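Local coordinates for endoglucanase (Ganoderma lucidum, PDB 5D8Z), which probably hydrolyses internal beta-1,4-glucosidic bonds of cellulose and related glucans, as a family 5 endoglucanase, at residues G279-C290 against T334-A342. Sequence-based numbering, arbitrary orientation.
Sequences GGNVASCETFMC and TALVSACLA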
loop_
_atom_site.group_PDB
_atom_site.type_symbol
_atom_site.label_atom_id
_atom_site.label_comp_id
_atom_site.label_asym_id
_atom_site.label_seq_id
_atom_site.Cartn_x
_atom_site.Cartn_y
_atom_site.Cartn_z
ATOM N N GLY A 279 9.059 -2.784 -11.479
ATOM C CA GLY A 279 9.229 -3.198 -12.836
ATOM C C GLY A 279 9.926 -4.520 -12.992
ATOM O O GLY A 279 10.224 -5.202 -12.024
ATOM N N GLY A 280 10.165 -4.885 -14.247
ATOM C CA GLY A 280 10.721 -6.179 -14.562
ATOM C C GLY A 280 12.156 -6.258 -14.155
ATOM O O GLY A 280 12.821 -5.251 -13.946
ATOM N N ASN A 281 12.639 -7.475 -14.058
ATOM C CA ASN A 281 14.012 -7.697 -13.680
ATOM C C ASN A 281 14.932 -7.660 -14.911
ATOM O O ASN A 281 15.563 -8.641 -15.240
ATOM C CB ASN A 281 14.083 -9.003 -12.913
ATOM C CG ASN A 281 13.389 -8.900 -11.578
ATOM O OD1 ASN A 281 13.885 -8.217 -10.689
ATOM N ND2 ASN A 281 12.229 -9.555 -11.432
ATOM N N VAL A 282 15.012 -6.492 -15.548
ATOM C CA VAL A 282 15.721 -6.308 -16.814
ATOM C C VAL A 282 16.469 -4.967 -16.888
ATOM O O VAL A 282 16.264 -4.078 -16.056
ATOM C CB VAL A 282 14.740 -6.396 -17.989
ATOM C CG1 VAL A 282 14.000 -7.732 -17.960
ATOM C CG2 VAL A 282 13.756 -5.227 -17.985
ATOM N N ALA A 283 17.328 -4.816 -17.896
ATOM C CA ALA A 283 18.201 -3.618 -18.010
ATOM C C ALA A 283 17.446 -2.290 -17.949
ATOM O O ALA A 283 17.741 -1.450 -17.110
ATOM C CB ALA A 283 19.030 -3.674 -19.288
ATOM N N SER A 284 16.471 -2.134 -18.840
ATOM C CA SER A 284 15.735 -0.873 -19.040
ATOM C C SER A 284 15.105 -0.382 -17.752
ATOM O O SER A 284 15.038 0.812 -17.470
ATOM C CB SER A 284 14.632 -1.067 -20.083
ATOM O OG SER A 284 13.611 -1.907 -19.565
ATOM N N CYS A 285 14.654 -1.325 -16.960
ATOM C CA CYS A 285 14.101 -0.993 -15.690
ATOM C C CYS A 285 15.142 -0.676 -14.609
ATOM O O CYS A 285 14.873 0.115 -13.735
ATOM C CB CYS A 285 13.149 -2.093 -15.238
ATOM S SG CYS A 285 11.633 -1.300 -14.698
ATOM N N GLU A 286 16.320 -1.273 -14.650
ATOM C CA GLU A 286 17.315 -0.952 -13.631
ATOM C C GLU A 286 17.781 0.481 -13.854
ATOM O O GLU A 286 18.003 1.233 -12.908
ATOM C CB GLU A 286 18.497 -1.924 -13.647
ATOM C CG GLU A 286 18.134 -3.369 -13.296
ATOM C CD GLU A 286 19.318 -4.344 -13.385
ATOM O OE1 GLU A 286 20.481 -3.900 -13.226
ATOM O OE2 GLU A 286 19.085 -5.562 -13.589
ATOM N N THR A 287 17.895 0.895 -15.105
ATOM C CA THR A 287 18.319 2.258 -15.323
ATOM C C THR A 287 17.176 3.167 -14.890
ATOM O O THR A 287 17.362 3.981 -14.007
ATOM C CB THR A 287 18.933 2.555 -16.733
ATOM O OG1 THR A 287 18.495 3.834 -17.187
ATOM C CG2 THR A 287 18.611 1.499 -17.810
ATOM N N PHE A 288 15.976 2.977 -15.415
ATOM C CA PHE A 288 14.879 3.924 -15.115
ATOM C C PHE A 288 14.387 3.949 -13.666
ATOM O O PHE A 288 13.945 4.965 -13.197
ATOM C CB PHE A 288 13.671 3.678 -16.012
ATOM C CG PHE A 288 13.820 4.200 -17.410
ATOM C CD1 PHE A 288 14.079 5.539 -17.642
ATOM C CD2 PHE A 288 13.640 3.357 -18.501
ATOM C CE1 PHE A 288 14.178 6.026 -18.936
ATOM C CE2 PHE A 288 13.746 3.835 -19.799
ATOM C CZ PHE A 288 14.013 5.172 -20.019
ATOM N N MET A 289 14.436 2.829 -12.966
ATOM C CA MET A 289 13.975 2.781 -11.579
ATOM C C MET A 289 14.971 3.473 -10.655
ATOM O O MET A 289 14.587 4.093 -9.661
ATOM C CB MET A 289 13.799 1.323 -11.141
ATOM C CG MET A 289 13.503 1.091 -9.670
ATOM S SD MET A 289 11.954 1.856 -9.211
ATOM C CE MET A 289 10.869 0.700 -10.041
ATOM N N CYS A 290 16.257 3.346 -10.964
ATOM C CA CYS A 290 17.291 3.953 -10.122
ATOM C C CYS A 290 17.192 5.461 -10.211
ATOM O O CYS A 290 17.395 6.180 -9.205
ATOM C CB CYS A 290 18.683 3.457 -10.503
ATOM S SG CYS A 290 19.192 1.977 -9.573
ATOM N N THR A 334 16.050 -10.561 -6.277
ATOM C CA THR A 334 15.872 -10.400 -7.690
ATOM C C THR A 334 16.804 -9.302 -8.110
ATOM O O THR A 334 17.362 -8.595 -7.271
ATOM C CB THR A 334 14.431 -10.030 -8.073
ATOM O OG1 THR A 334 14.102 -8.750 -7.519
ATOM C CG2 THR A 334 13.456 -11.113 -7.585
ATOM N N ALA A 335 16.980 -9.188 -9.421
ATOM C CA ALA A 335 17.870 -8.213 -10.022
ATOM C C ALA A 335 17.537 -6.782 -9.584
ATOM O O ALA A 335 18.434 -6.005 -9.232
ATOM C CB ALA A 335 17.760 -8.313 -11.527
ATOM N N LEU A 336 16.243 -6.450 -9.618
ATOM C CA LEU A 336 15.782 -5.071 -9.496
ATOM C C LEU A 336 15.858 -4.569 -8.076
ATOM O O LEU A 336 16.088 -3.376 -7.826
ATOM C CB LEU A 336 14.343 -4.965 -9.957
ATOM C CG LEU A 336 13.732 -3.572 -9.913
ATOM C CD1 LEU A 336 14.589 -2.606 -10.690
ATOM C CD2 LEU A 336 12.337 -3.604 -10.486
ATOM N N VAL A 337 15.658 -5.490 -7.149
ATOM C CA VAL A 337 15.823 -5.182 -5.757
ATOM C C VAL A 337 17.287 -4.906 -5.409
ATOM O O VAL A 337 17.578 -3.994 -4.617
ATOM C CB VAL A 337 15.284 -6.313 -4.871
ATOM C CG1 VAL A 337 15.566 -6.024 -3.401
ATOM C CG2 VAL A 337 13.800 -6.462 -5.080
ATOM N N SER A 338 18.204 -5.694 -5.967
ATOM C CA SER A 338 19.616 -5.539 -5.604
ATOM C C SER A 338 20.309 -4.452 -6.424
ATOM O O SER A 338 21.200 -3.791 -5.932
ATOM C CB SER A 338 20.368 -6.858 -5.722
ATOM O OG SER A 338 20.416 -7.277 -7.064
ATOM N N ALA A 339 19.893 -4.250 -7.659
ATOM C CA ALA A 339 20.421 -3.146 -8.451
ATOM C C ALA A 339 19.860 -1.795 -7.998
ATOM O O ALA A 339 20.603 -0.819 -7.921
ATOM C CB ALA A 339 20.137 -3.357 -9.935
ATOM N N CYS A 340 18.566 -1.730 -7.689
ATOM C CA CYS A 340 17.924 -0.432 -7.472
ATOM C C CYS A 340 17.165 -0.190 -6.153
ATOM O O CYS A 340 17.431 0.785 -5.470
ATOM C CB CYS A 340 17.021 -0.121 -8.668
ATOM S SG CYS A 340 17.951 0.389 -10.146
ATOM N N LEU A 341 16.238 -1.063 -5.792
ATOM C CA LEU A 341 15.255 -0.721 -4.782
ATOM C C LEU A 341 15.758 -0.824 -3.377
ATOM O O LEU A 341 15.206 -0.185 -2.502
ATOM C CB LEU A 341 14.023 -1.597 -4.897
ATOM C CG LEU A 341 13.208 -1.564 -6.173
ATOM C CD1 LEU A 341 12.089 -2.583 -6.065
ATOM C CD2 LEU A 341 12.601 -0.193 -6.403
ATOM N N ALA A 342 16.770 -1.642 -3.128
ATOM C CA ALA A 342 17.265 -1.793 -1.748
ATOM C C ALA A 342 18.013 -0.551 -1.285
ATOM O O ALA A 342 18.971 -0.134 -1.912
ATOM C CB ALA A 342 18.147 -3.016 -1.613
#
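Segment 283-290, the first part of helix 283-298, and the loop before it pack side by side with helix 335-341, the axes 8.8 Å apart at closest and their N-to-C directions 34° from parallel, so that N281 lies against L336 at one end and C290 against C340 at the other. In this TIM-barrel (beta/alpha)8 enzyme of family 5, the pair illustrates how the helix 335-341 that follows the last barrel strand and a short hairpin can be fastened at both ends to the loop and the outer helix that follow strand 272-277. At the N-terminal end the fastening is polar. The carboxamide oxygen OD1 of N281 takes the backbone N-H of L336 in the carbonyl plane, at 3.1 Å and an N-H...O angle of 156°, which binds an N-H in the first turn of the short helix, whose N-cap is T334; T334 OG1 adds a weak bond to the same oxygen. ND2 of N281 donates to the carbonyl of G321, which should hold the amide in this rotation. A leucine in its place would probably leave the N-H of L336 and the carbonyl of G321 without these partners and weaken the tie between the loop and the helix start. Between the two ends the contact is largely apolar. L336, its CG anti to the backbone N, sends CD1 to M289 CG at 4.0 Å and lays CD2 beside the backbone of G279. M289, bent at its second and third torsions, crosses L341 at about a right angle, SD lying 3.5 Å from L341 CD2. Beside these side chains, the extended E286 brings its carboxylate alongside two methyls, OE1 3.4 Å from A339 CB and OE2 beside A335 CB. The far end is closed covalently: SG of C290 is joined to SG of C340 at 2.1 Å, with a disulfide torsion of -117°.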